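Local coordinates for DNA ligase D 3'-phosphoesterase domain-containing protein (Methanocella paludicola, PDB 5DMP), which probably removes 3'-phosphates and 3'-terminal ribonucleotides from DNA ends during archaeal non-homologous end joining, at residues W77-Y82 with S155-R160; A120-G125 with L133-K138. All coordinates share one frame; numbering follows the deposited sequence.

In the fold
Both interactions reach the same antiparallel sheet, on opposite sides of the chain's centre, with their own centres 22 Å apart and their nearest atoms about 8 Å apart. Interaction 1 brings the C-terminal loop between helices 148-151 and 162-167 back to strand 72-84. Interaction 2 is nested inside the long chain excursion that this closes: it is the hairpin of strands 118-123 and 132-136, joined to strand 72-84 through strand 105-111 and to strand 45-53 on its other side. One contact thus ties the chain's C-terminal part to the sheet, and the other joins two neighbouring strands of that sheet, whose strands 5-12, 16-24, 45-53 and 72-84 supply residues to the vanadium-oxide pocket.

Interaction 1 of 2, residues W77-Y82 with S155-R160; sequences WDIGTY and SVLTGR. With EDO (1,2-ethanediol), chain C.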
loop_
_atom_site.group_PDB
_atom_site.type_symbol
_atom_site.label_atom_id
_atom_site.label_comp_id
_atom_site.label_asym_id
_atom_site.label_seq_id
_atom_site.Cartn_x
_atom_site.Cartn_y
_atom_site.Cartn_z
ATOM N N TRP A 77 -4.528 -6.878 4.943
ATOM C CA TRP A 77 -5.087 -7.275 3.674
ATOM C C TRP A 77 -4.034 -7.893 2.740
ATOM O O TRP A 77 -4.350 -8.798 1.972
ATOM C CB TRP A 77 -5.882 -6.058 3.063
ATOM C CG TRP A 77 -6.579 -6.379 1.738
ATOM C CD1 TRP A 77 -7.895 -6.802 1.560
ATOM C CD2 TRP A 77 -5.999 -6.270 0.401
ATOM N NE1 TRP A 77 -8.152 -6.930 0.167
ATOM C CE2 TRP A 77 -7.004 -6.658 -0.534
ATOM C CE3 TRP A 77 -4.723 -5.912 -0.078
ATOM C CZ2 TRP A 77 -6.765 -6.664 -1.935
ATOM C CZ3 TRP A 77 -4.469 -5.907 -1.474
ATOM C CH2 TRP A 77 -5.520 -6.308 -2.383
ATOM N N ASP A 78 -2.764 -7.415 2.760
ATOM C CA ASP A 78 -1.709 -8.082 2.046
ATOM C C ASP A 78 -0.426 -7.734 2.780
ATOM O O ASP A 78 -0.373 -6.709 3.474
ATOM C CB ASP A 78 -1.560 -7.559 0.587
ATOM C CG ASP A 78 -0.703 -8.466 -0.267
ATOM O OD1 ASP A 78 -0.445 -9.640 0.133
ATOM O OD2 ASP A 78 -0.219 -8.082 -1.398
ATOM N N ILE A 79 0.564 -8.599 2.714
ATOM C CA ILE A 79 1.825 -8.319 3.419
ATOM C C ILE A 79 2.949 -9.077 2.676
ATOM O O ILE A 79 2.738 -10.092 1.968
ATOM C CB ILE A 79 1.732 -8.730 4.922
ATOM C CG1 ILE A 79 2.880 -8.079 5.730
ATOM C CG2 ILE A 79 1.744 -10.290 5.011
ATOM C CD1 ILE A 79 2.629 -8.101 7.246
ATOM N N GLY A 80 4.156 -8.561 2.770
ATOM C CA GLY A 80 5.316 -9.230 2.190
ATOM C C GLY A 80 6.469 -8.240 2.302
ATOM O O GLY A 80 6.646 -7.571 3.318
ATOM N N THR A 81 7.251 -8.178 1.252
ATOM C CA THR A 81 8.417 -7.319 1.211
ATOM C C THR A 81 8.395 -6.595 -0.135
ATOM O O THR A 81 7.427 -6.777 -0.914
ATOM C CB THR A 81 9.737 -8.171 1.311
ATOM O OG1 THR A 81 9.784 -9.139 0.261
ATOM C CG2 THR A 81 9.797 -8.948 2.674
ATOM N N TYR A 82 9.391 -5.757 -0.415
ATOM C CA TYR A 82 9.458 -5.135 -1.741
ATOM C C TYR A 82 10.902 -4.918 -2.107
ATOM O O TYR A 82 11.776 -4.974 -1.230
ATOM C CB TYR A 82 8.690 -3.769 -1.710
ATOM C CG TYR A 82 9.380 -2.688 -0.910
ATOM C CD1 TYR A 82 10.274 -1.810 -1.535
ATOM C CD2 TYR A 82 9.101 -2.512 0.470
ATOM C CE1 TYR A 82 10.888 -0.781 -0.832
ATOM C CE2 TYR A 82 9.741 -1.499 1.196
ATOM C CZ TYR A 82 10.612 -0.664 0.569
ATOM O OH TYR A 82 11.212 0.314 1.293
ATOM N N SER A 155 -8.524 -11.394 5.126
ATOM C CA SER A 155 -7.189 -11.235 5.786
ATOM C C SER A 155 -6.183 -12.223 5.250
ATOM O O SER A 155 -6.425 -13.442 5.206
ATOM C CB SER A 155 -7.316 -11.357 7.324
ATOM O OG SER A 155 -6.059 -11.525 7.897
ATOM N N VAL A 156 -5.022 -11.691 4.886
ATOM C CA VAL A 156 -3.875 -12.515 4.474
ATOM C C VAL A 156 -3.307 -13.220 5.712
ATOM O O VAL A 156 -2.670 -14.275 5.590
ATOM C CB VAL A 156 -2.845 -11.608 3.717
ATOM C CG1 VAL A 156 -2.013 -10.746 4.641
ATOM C CG2 VAL A 156 -1.988 -12.401 2.807
ATOM N N LEU A 157 -3.534 -12.663 6.890
ATOM C CA LEU A 157 -2.955 -13.296 8.124
ATOM C C LEU A 157 -3.849 -14.424 8.681
ATOM O O LEU A 157 -3.342 -15.442 9.184
ATOM C CB LEU A 157 -2.763 -12.266 9.265
ATOM C CG LEU A 157 -1.578 -11.299 8.940
ATOM C CD1 LEU A 157 -1.333 -10.410 10.146
ATOM C CD2 LEU A 157 -0.297 -11.989 8.559
ATOM N N THR A 158 -5.158 -14.212 8.644
ATOM C CA THR A 158 -6.057 -15.149 9.320
ATOM C C THR A 158 -7.148 -15.723 8.431
ATOM O O THR A 158 -7.914 -16.617 8.857
ATOM C CB THR A 158 -6.776 -14.457 10.488
ATOM O OG1 THR A 158 -7.560 -13.355 9.991
ATOM C CG2 THR A 158 -5.801 -13.937 11.523
ATOM N N GLY A 159 -7.304 -15.190 7.233
ATOM C CA GLY A 159 -8.408 -15.570 6.341
ATOM C C GLY A 159 -9.762 -15.004 6.748
ATOM O O GLY A 159 -10.739 -15.223 6.042
ATOM N N ARG A 160 -9.824 -14.252 7.865
ATOM C CA ARG A 160 -11.091 -13.627 8.329
ATOM C C ARG A 160 -11.649 -12.569 7.413
ATOM O O ARG A 160 -10.883 -11.816 6.760
ATOM C CB ARG A 160 -10.968 -13.032 9.748
ATOM C CG ARG A 160 -10.887 -14.135 10.828
ATOM C CD ARG A 160 -10.708 -13.561 12.231
ATOM N NE ARG A 160 -9.479 -12.755 12.353
ATOM C CZ ARG A 160 -9.173 -12.023 13.420
ATOM N NH1 ARG A 160 -9.976 -11.998 14.529
ATOM N NH2 ARG A 160 -8.057 -11.309 13.374
HETATM C C1 EDO C . -6.559 -13.901 1.261
HETATM O O1 EDO C . -5.188 -14.358 1.265
HETATM C C2 EDO C . -7.336 -14.716 2.282
HETATM O O2 EDO C . -6.364 -15.462 3.014
#
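A classic beta bulge in strand 72-84, where W77 and D78 both face I8 of the neighbouring strand 5-12, is the landing place for V156 of the loop between helices 148-151 and 162-167. V156 lies against the backbone here: its CB is 3.6 Å from W77 O, and CG1 reaches D78 CA at 3.7 Å. With chi1 at 77°, CG1 is placed between the valine's own N and carbonyl carbon and is turned to the strand, where it also meets I79 CG2 at 3.8 Å, the two side chains crossing at about a right angle. The other methyl, CG2, passes D78 OD1 at 4.1 Å. L157 adds a looser contact, its CD2 4.4 Å from I79 CG2. With V156 cut back to an alanine, D78 CA and I79 CG2 would probably lose their packing partner CG1, and the closest apolar contact between the two segments would go with it.

The carboxylate of D78 is engaged elsewhere, by Y6 OH and the backbone N of K113 and L115, while a backbone bond between V156 and V76 prolongs the contact toward the start of the strand. Within the loop, S155 OG accepts T158 N at 2.9 Å in an ST motif, and backbone bonds link G159 N to S155 O and S155 N to R160 O. An ethanediol, probably from the crystallisation liquor, donates through O2 to S155 O. T158 OG1 forms an ST turn with R160 N. R160 NE donates to T158 OG1 at 3.1 Å, the hydroxyl oxygen lying at the guanidinium edge, 10° out of its plane.

Interaction 2 of 2, residues A120-G125 with L133-K138; sequences ALIRTG and LFFKMK
F135 and A120 form a hydrogen-bonded pair of the antiparallel beta hairpin made by strands 118-123 and 132-136, and the phenylalanine ring folds back over its partner. From CB the first torsion (chi1 54°) puts CG between the backbone N and the carbonyl carbon, which swings the ring across to the opposite strand. CE1 and CZ then come under A120 CB, which stands 3.7 Å above the ring plane toward the rim, a CH-pi contact to one face. Farther round the rim, CE2 meets I122 CG1 at 3.8 Å, obliquely and from the same side of the ring as A120 CB, and CZ also lies near it. K44, outside the hairpin, makes a cation-pi contact with the same ring. M137 CG packs on A120 CB at 3.8 Å.

Below these side chains the strands are stitched by four backbone bonds. The A120 N to F135 O bond is almost straight (176° at the hydrogen), and F135 N returns to A120 O; I122 and L133 repeat the reciprocal pattern. Between the two, L121 and F134 form the non-hydrogen-bonded pair and point to the other face of the sheet, where both touch L20 and A47. Here L121 CD2 reaches F134 CB at 3.8 Å, while A120 O lies at the edge of the F134 ring. Toward the turn, T124 OG1 is bonded to G131 O, and T124 CG2 sits 3.9 Å from L133 CG.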
loop_
_atom_site.group_PDB
_atom_site.type_symbol
_atom_site.label_atom_id
_atom_site.label_comp_id
_atom_site.label_asym_id
_atom_site.label_seq_id
_atom_site.Cartn_x
_atom_site.Cartn_y
_atom_site.Cartn_z
ATOM N N ALA A 120 4.195 1.953 -8.975
ATOM C CA ALA A 120 4.774 3.331 -8.819
ATOM C C ALA A 120 3.923 4.153 -7.836
ATOM O O ALA A 120 2.663 4.089 -7.808
ATOM C CB ALA A 120 4.849 4.050 -10.155
ATOM N N LEU A 121 4.618 5.031 -7.111
ATOM C CA LEU A 121 3.985 6.034 -6.232
ATOM C C LEU A 121 4.616 7.380 -6.656
ATOM O O LEU A 121 5.823 7.507 -6.553
ATOM C CB LEU A 121 4.379 5.795 -4.757
ATOM C CG LEU A 121 3.424 4.881 -4.024
ATOM C CD1 LEU A 121 4.167 4.462 -2.730
ATOM C CD2 LEU A 121 2.098 5.586 -3.708
ATOM N N ILE A 122 3.785 8.297 -7.158
ATOM C CA ILE A 122 4.343 9.553 -7.754
ATOM C C ILE A 122 3.773 10.741 -7.014
ATOM O O ILE A 122 2.534 10.907 -6.998
ATOM C CB ILE A 122 3.919 9.681 -9.266
ATOM C CG1 ILE A 122 4.469 8.460 -10.057
ATOM C CG2 ILE A 122 4.473 11.022 -9.887
ATOM C CD1 ILE A 122 5.985 8.349 -10.008
ATOM N N ARG A 123 4.650 11.627 -6.466
ATOM C CA ARG A 123 4.100 12.733 -5.664
ATOM C C ARG A 123 3.536 13.816 -6.603
ATOM O O ARG A 123 4.087 14.033 -7.676
ATOM C CB ARG A 123 5.144 13.341 -4.751
ATOM C CG ARG A 123 4.514 14.437 -3.924
ATOM C CD ARG A 123 5.465 14.826 -2.823
ATOM N NE ARG A 123 6.696 15.274 -3.421
ATOM C CZ ARG A 123 7.892 14.929 -2.955
ATOM N NH1 ARG A 123 7.997 14.089 -1.915
ATOM N NH2 ARG A 123 8.976 15.392 -3.562
ATOM N N THR A 124 2.407 14.430 -6.234
ATOM C CA THR A 124 1.856 15.541 -7.027
ATOM C C THR A 124 1.949 16.887 -6.241
ATOM O O THR A 124 2.063 16.883 -5.022
ATOM C CB THR A 124 0.401 15.308 -7.445
ATOM O OG1 THR A 124 -0.490 15.788 -6.430
ATOM C CG2 THR A 124 0.106 13.817 -7.759
ATOM N N GLY A 125 1.867 18.027 -6.926
ATOM C CA GLY A 125 1.970 19.326 -6.226
ATOM C C GLY A 125 0.612 19.893 -5.823
ATOM O O GLY A 125 0.503 20.746 -4.907
ATOM N N LEU A 133 0.015 9.684 -6.730
ATOM C CA LEU A 133 -0.694 8.780 -7.633
ATOM C C LEU A 133 -0.053 7.400 -7.323
ATOM O O LEU A 133 1.158 7.320 -7.173
ATOM C CB LEU A 133 -0.289 9.107 -9.068
ATOM C CG LEU A 133 -0.707 10.508 -9.570
ATOM C CD1 LEU A 133 -0.199 10.644 -11.005
ATOM C CD2 LEU A 133 -2.218 10.579 -9.414
ATOM N N PHE A 134 -0.874 6.347 -7.256
ATOM C CA PHE A 134 -0.378 5.014 -6.988
ATOM C C PHE A 134 -0.883 4.144 -8.161
ATOM O O PHE A 134 -2.096 4.071 -8.392
ATOM C CB PHE A 134 -1.016 4.515 -5.672
ATOM C CG PHE A 134 -0.776 3.050 -5.343
ATOM C CD1 PHE A 134 0.493 2.471 -5.432
ATOM C CD2 PHE A 134 -1.826 2.288 -4.827
ATOM C CE1 PHE A 134 0.708 1.137 -5.067
ATOM C CE2 PHE A 134 -1.635 0.964 -4.447
ATOM C CZ PHE A 134 -0.355 0.368 -4.573
ATOM N N PHE A 135 0.020 3.520 -8.884
ATOM C CA PHE A 135 -0.486 2.684 -10.007
ATOM C C PHE A 135 0.432 1.499 -10.297
ATOM O O PHE A 135 1.650 1.533 -10.096
ATOM C CB PHE A 135 -0.761 3.575 -11.298
ATOM C CG PHE A 135 0.400 4.365 -11.714
ATOM C CD1 PHE A 135 1.343 3.831 -12.627
ATOM C CD2 PHE A 135 0.604 5.681 -11.205
ATOM C CE1 PHE A 135 2.452 4.581 -13.038
ATOM C CE2 PHE A 135 1.717 6.418 -11.618
ATOM C CZ PHE A 135 2.643 5.890 -12.520
ATOM N N LYS A 136 -0.208 0.463 -10.841
ATOM C CA LYS A 136 0.554 -0.649 -11.434
ATOM C C LYS A 136 1.389 -0.121 -12.585
ATOM O O LYS A 136 0.912 0.664 -13.428
ATOM C CB LYS A 136 -0.444 -1.707 -11.927
ATOM C CG LYS A 136 0.209 -2.903 -12.726
ATOM C CD LYS A 136 0.954 -3.889 -11.767
ATOM C CE LYS A 136 1.963 -4.750 -12.594
ATOM N NZ LYS A 136 3.194 -4.011 -13.068
ATOM N N MET A 137 2.651 -0.529 -12.648
ATOM C CA MET A 137 3.506 -0.071 -13.743
ATOM C C MET A 137 3.186 -0.899 -15.026
ATOM O O MET A 137 2.766 -2.045 -14.972
ATOM C CB MET A 137 4.982 -0.118 -13.411
ATOM C CG MET A 137 5.337 0.993 -12.384
ATOM S SD MET A 137 6.996 0.787 -11.722
ATOM C CE MET A 137 7.955 1.349 -13.162
ATOM N N LYS A 138 3.346 -0.240 -16.165
ATOM C CA LYS A 138 2.935 -0.832 -17.423
ATOM C C LYS A 138 3.871 -2.021 -17.760
ATOM O O LYS A 138 5.091 -1.948 -17.624
ATOM C CB LYS A 138 3.037 0.241 -18.511
ATOM C CG LYS A 138 2.834 -0.303 -19.935
ATOM C CD LYS A 138 2.726 0.854 -20.924
ATOM C CE LYS A 138 2.244 0.367 -22.299
ATOM N NZ LYS A 138 1.806 1.534 -23.118
#